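Endo-beta-mannanase (Opitutaceae bacterium TAV5, PDB 7BOB) probably removes mannose units from the ends of beta-1,4-linked manno-oligosaccharides, as a homotrimeric family 5 glycoside hydrolase of a termite hindgut bacterium. Local coordinates at residues Ala416-Glu425 with Glu573-Leu584. Residues are numbered along the deposited sequence; the frame is centred on the assembly and turned at random.
Sequences AHHLLQSAEE and EASWSAWYAALL
Leu419 is the knob that drops into a hole framed by Glu573, Trp576, Ser577 and Tyr580. Its CB lies 4.0 Å from Tyr580 CE2. CG lies anti to the carbonyl carbon (chi1 -63°), and the two methyls beyond it divide the hole between them: CD1 reaches Trp576 CB at 3.7 Å and meets the Tyr580 ring at its edge, while CD2 lies 3.8 Å from Glu573 CG. The backbone joins in as well, since Ser577 OG donates to Leu419 O (3.0 Å) from the opposite face of the carbonyl plane to Ala423 N. Here two helices cross at -80° on one side of the mixed sheet in the C-terminal domain, beyond the parallel-stranded catalytic barrel expected of family 5; Leu420 and Leu584 both touch Ile446 of that sheet. Leu420 CD2 packs on Tyr580 CB at 3.7 Å, and the tyrosine's OH bonds to Glu559. One turn back from Ser577, Glu573 OE2 accepts from His418 NE2 (2.5 Å), which meets it 45° out of the carboxylate plane; OE1 pairs with Arg569. With Glu573 cut back to an alanine, His418 NE2 would probably lose this acceptor and Arg569 this carboxylate, and a gap would open beside Leu419 CD2.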
loop_
_atom_site.group_PDB
_atom_site.type_symbol
_atom_site.label_atom_id
_atom_site.label_comp_id
_atom_site.label_asym_id
_atom_site.label_seq_id
_atom_site.Cartn_x
_atom_site.Cartn_y
_atom_site.Cartn_z
ATOM N N ALA A 416 -25.088 -4.325 -8.875
ATOM C CA ALA A 416 -26.107 -5.274 -9.304
ATOM C C ALA A 416 -27.467 -4.891 -8.732
ATOM O O ALA A 416 -28.474 -4.911 -9.446
ATOM C CB ALA A 416 -25.724 -6.691 -8.887
ATOM N N HIS A 417 -27.500 -4.501 -7.449
ATOM C CA HIS A 417 -28.743 -4.099 -6.800
ATOM C C HIS A 417 -29.378 -2.919 -7.519
ATOM O O HIS A 417 -30.589 -2.910 -7.768
ATOM C CB HIS A 417 -28.470 -3.748 -5.339
ATOM C CG HIS A 417 -29.664 -3.231 -4.601
ATOM N ND1 HIS A 417 -29.855 -1.889 -4.340
ATOM C CD2 HIS A 417 -30.718 -3.876 -4.046
ATOM C CE1 HIS A 417 -30.972 -1.731 -3.654
ATOM N NE2 HIS A 417 -31.519 -2.920 -3.470
ATOM N N HIS A 418 -28.570 -1.919 -7.882
ATOM C CA HIS A 418 -29.110 -0.744 -8.562
ATOM C C HIS A 418 -29.563 -1.080 -9.984
ATOM O O HIS A 418 -30.626 -0.621 -10.431
ATOM C CB HIS A 418 -28.071 0.372 -8.584
ATOM C CG HIS A 418 -28.284 1.376 -9.674
ATOM N ND1 HIS A 418 -29.359 2.246 -9.690
ATOM C CD2 HIS A 418 -27.567 1.643 -10.793
ATOM C CE1 HIS A 418 -29.289 3.009 -10.767
ATOM N NE2 HIS A 418 -28.204 2.669 -11.447
ATOM N N LEU A 419 -28.775 -1.882 -10.706
ATOM C CA LEU A 419 -29.102 -2.171 -12.095
ATOM C C LEU A 419 -30.314 -3.088 -12.190
ATOM O O LEU A 419 -31.109 -2.958 -13.124
ATOM C CB LEU A 419 -27.899 -2.791 -12.817
ATOM C CG LEU A 419 -26.629 -1.936 -12.966
ATOM C CD1 LEU A 419 -25.462 -2.754 -13.563
ATOM C CD2 LEU A 419 -26.870 -0.666 -13.788
ATOM N N LEU A 420 -30.473 -4.014 -11.241
ATOM C CA LEU A 420 -31.667 -4.850 -11.231
ATOM C C LEU A 420 -32.921 -4.027 -10.938
ATOM O O LEU A 420 -33.976 -4.265 -11.541
ATOM C CB LEU A 420 -31.500 -5.974 -10.216
ATOM C CG LEU A 420 -30.538 -7.068 -10.645
ATOM C CD1 LEU A 420 -29.958 -7.804 -9.440
ATOM C CD2 LEU A 420 -31.257 -8.030 -11.607
ATOM N N GLN A 421 -32.824 -3.043 -10.027
ATOM C CA GLN A 421 -33.963 -2.160 -9.788
ATOM C C GLN A 421 -34.250 -1.286 -10.996
ATOM O O GLN A 421 -35.385 -0.844 -11.172
ATOM C CB GLN A 421 -33.730 -1.260 -8.563
ATOM C CG GLN A 421 -33.551 -2.003 -7.266
ATOM C CD GLN A 421 -33.634 -1.087 -6.024
ATOM O OE1 GLN A 421 -33.198 0.071 -6.030
ATOM N NE2 GLN A 421 -34.208 -1.622 -4.968
ATOM N N SER A 422 -33.240 -0.992 -11.823
ATOM C CA SER A 422 -33.520 -0.274 -13.062
ATOM C C SER A 422 -34.217 -1.174 -14.085
ATOM O O SER A 422 -35.010 -0.689 -14.910
ATOM C CB SER A 422 -32.233 0.308 -13.635
ATOM O OG SER A 422 -31.955 1.560 -13.045
ATOM N N ALA A 423 -33.949 -2.480 -14.042
ATOM C CA ALA A 423 -34.763 -3.442 -14.780
ATOM C C ALA A 423 -36.095 -3.691 -14.106
ATOM O O ALA A 423 -36.805 -4.621 -14.499
ATOM C CB ALA A 423 -34.028 -4.771 -14.933
ATOM N N GLU A 424 -36.414 -2.916 -13.068
ATOM C CA GLU A 424 -37.702 -2.992 -12.390
ATOM C C GLU A 424 -37.906 -4.352 -11.726
ATOM O O GLU A 424 -39.020 -4.882 -11.676
ATOM C CB GLU A 424 -38.844 -2.646 -13.348
ATOM C CG GLU A 424 -38.778 -1.183 -13.765
ATOM C CD GLU A 424 -39.821 -0.808 -14.790
ATOM O OE1 GLU A 424 -40.994 -1.232 -14.632
ATOM O OE2 GLU A 424 -39.460 -0.089 -15.753
ATOM N N GLU A 425 -36.817 -4.910 -11.196
ATOM C CA GLU A 425 -36.890 -6.048 -10.290
ATOM C C GLU A 425 -36.933 -5.573 -8.841
ATOM O O GLU A 425 -36.472 -4.476 -8.521
ATOM C CB GLU A 425 -35.698 -6.975 -10.502
ATOM C CG GLU A 425 -35.597 -7.497 -11.933
ATOM C CD GLU A 425 -36.381 -8.769 -12.126
ATOM O OE1 GLU A 425 -36.991 -9.262 -11.150
ATOM O OE2 GLU A 425 -36.392 -9.286 -13.253
ATOM N N GLU A 573 -25.229 2.668 -19.021
ATOM C CA GLU A 573 -25.988 2.097 -17.912
ATOM C C GLU A 573 -27.222 1.316 -18.383
ATOM O O GLU A 573 -27.548 0.258 -17.824
ATOM C CB GLU A 573 -26.388 3.212 -16.944
ATOM C CG GLU A 573 -26.592 2.705 -15.556
ATOM C CD GLU A 573 -27.159 3.746 -14.608
ATOM O OE1 GLU A 573 -26.693 4.915 -14.597
ATOM O OE2 GLU A 573 -28.086 3.370 -13.866
ATOM N N ALA A 574 -27.935 1.826 -19.393
ATOM C CA ALA A 574 -29.135 1.126 -19.860
ATOM C C ALA A 574 -28.803 -0.291 -20.309
ATOM O O ALA A 574 -29.512 -1.246 -19.971
ATOM C CB ALA A 574 -29.799 1.899 -21.000
ATOM N N SER A 575 -27.705 -0.453 -21.040
ATOM C CA SER A 575 -27.332 -1.790 -21.485
ATOM C C SER A 575 -26.820 -2.637 -20.321
ATOM O O SER A 575 -27.118 -3.838 -20.246
ATOM C CB SER A 575 -26.310 -1.699 -22.620
ATOM O OG SER A 575 -25.102 -1.114 -22.192
ATOM N N TRP A 576 -26.079 -2.035 -19.382
ATOM C CA TRP A 576 -25.712 -2.775 -18.175
ATOM C C TRP A 576 -26.945 -3.418 -17.547
ATOM O O TRP A 576 -26.963 -4.614 -17.234
ATOM C CB TRP A 576 -25.027 -1.853 -17.157
ATOM C CG TRP A 576 -23.727 -1.289 -17.615
ATOM C CD1 TRP A 576 -23.016 -1.656 -18.730
ATOM C CD2 TRP A 576 -22.982 -0.238 -16.993
ATOM N NE1 TRP A 576 -21.879 -0.901 -18.833
ATOM C CE2 TRP A 576 -21.828 -0.025 -17.779
ATOM C CE3 TRP A 576 -23.173 0.542 -15.841
ATOM C CZ2 TRP A 576 -20.863 0.932 -17.446
ATOM C CZ3 TRP A 576 -22.229 1.499 -15.517
ATOM C CH2 TRP A 576 -21.078 1.681 -16.311
ATOM N N SER A 577 -28.001 -2.635 -17.382
ATOM C CA SER A 577 -29.187 -3.163 -16.733
ATOM C C SER A 577 -29.919 -4.139 -17.658
ATOM O O SER A 577 -30.397 -5.190 -17.222
ATOM C CB SER A 577 -30.062 -1.986 -16.306
ATOM O OG SER A 577 -31.374 -2.376 -16.004
ATOM N N ALA A 578 -29.964 -3.837 -18.952
ATOM C CA ALA A 578 -30.568 -4.774 -19.897
ATOM C C ALA A 578 -29.854 -6.126 -19.893
ATOM O O ALA A 578 -30.476 -7.151 -20.193
ATOM C CB ALA A 578 -30.557 -4.173 -21.304
ATOM N N TRP A 579 -28.563 -6.147 -19.538
ATOM C CA TRP A 579 -27.824 -7.406 -19.453
ATOM C C TRP A 579 -28.497 -8.389 -18.499
ATOM O O TRP A 579 -28.684 -9.566 -18.836
ATOM C CB TRP A 579 -26.382 -7.157 -19.002
ATOM C CG TRP A 579 -25.647 -8.442 -18.755
ATOM C CD1 TRP A 579 -25.556 -9.122 -17.575
ATOM C CD2 TRP A 579 -24.928 -9.228 -19.730
ATOM N NE1 TRP A 579 -24.809 -10.269 -17.747
ATOM C CE2 TRP A 579 -24.420 -10.358 -19.062
ATOM C CE3 TRP A 579 -24.683 -9.084 -21.102
ATOM C CZ2 TRP A 579 -23.667 -11.334 -19.712
ATOM C CZ3 TRP A 579 -23.933 -10.055 -21.752
ATOM C CH2 TRP A 579 -23.440 -11.166 -21.056
ATOM N N TYR A 580 -28.829 -7.937 -17.275
ATOM C CA TYR A 580 -29.439 -8.853 -16.310
ATOM C C TYR A 580 -30.787 -9.361 -16.808
ATOM O O TYR A 580 -31.121 -10.542 -16.625
ATOM C CB TYR A 580 -29.612 -8.179 -14.948
ATOM C CG TYR A 580 -28.316 -7.891 -14.251
ATOM C CD1 TYR A 580 -27.719 -8.846 -13.426
ATOM C CD2 TYR A 580 -27.679 -6.679 -14.427
ATOM C CE1 TYR A 580 -26.522 -8.599 -12.804
ATOM C CE2 TYR A 580 -26.488 -6.420 -13.811
ATOM C CZ TYR A 580 -25.918 -7.381 -12.997
ATOM O OH TYR A 580 -24.734 -7.102 -12.392
ATOM N N ALA A 581 -31.587 -8.478 -17.413
ATOM C CA ALA A 581 -32.907 -8.888 -17.892
ATOM C C ALA A 581 -32.792 -10.008 -18.924
ATOM O O ALA A 581 -33.484 -11.027 -18.829
ATOM C CB ALA A 581 -33.660 -7.688 -18.471
ATOM N N ALA A 582 -31.882 -9.858 -19.888
ATOM C CA ALA A 582 -31.741 -10.875 -20.931
ATOM C C ALA A 582 -31.360 -12.237 -20.354
ATOM O O ALA A 582 -31.836 -13.278 -20.828
ATOM C CB ALA A 582 -30.709 -10.426 -21.959
ATOM N N LEU A 583 -30.521 -12.256 -19.320
ATOM C CA LEU A 583 -29.980 -13.517 -18.835
ATOM C C LEU A 583 -30.810 -14.160 -17.742
ATOM O O LEU A 583 -30.614 -15.348 -17.453
ATOM C CB LEU A 583 -28.562 -13.309 -18.314
ATOM C CG LEU A 583 -27.526 -13.045 -19.407
ATOM C CD1 LEU A 583 -26.222 -13.468 -18.858
ATOM C CD2 LEU A 583 -27.846 -13.822 -20.657
ATOM N N LEU A 584 -31.698 -13.401 -17.107
ATOM C CA LEU A 584 -32.541 -13.950 -16.059
ATOM C C LEU A 584 -33.574 -14.892 -16.661
ATOM O O LEU A 584 -34.219 -14.559 -17.661
ATOM C CB LEU A 584 -33.229 -12.821 -15.299
ATOM C CG LEU A 584 -32.334 -12.203 -14.222
ATOM C CD1 LEU A 584 -33.007 -10.995 -13.579
ATOM C CD2 LEU A 584 -31.969 -13.254 -13.190
#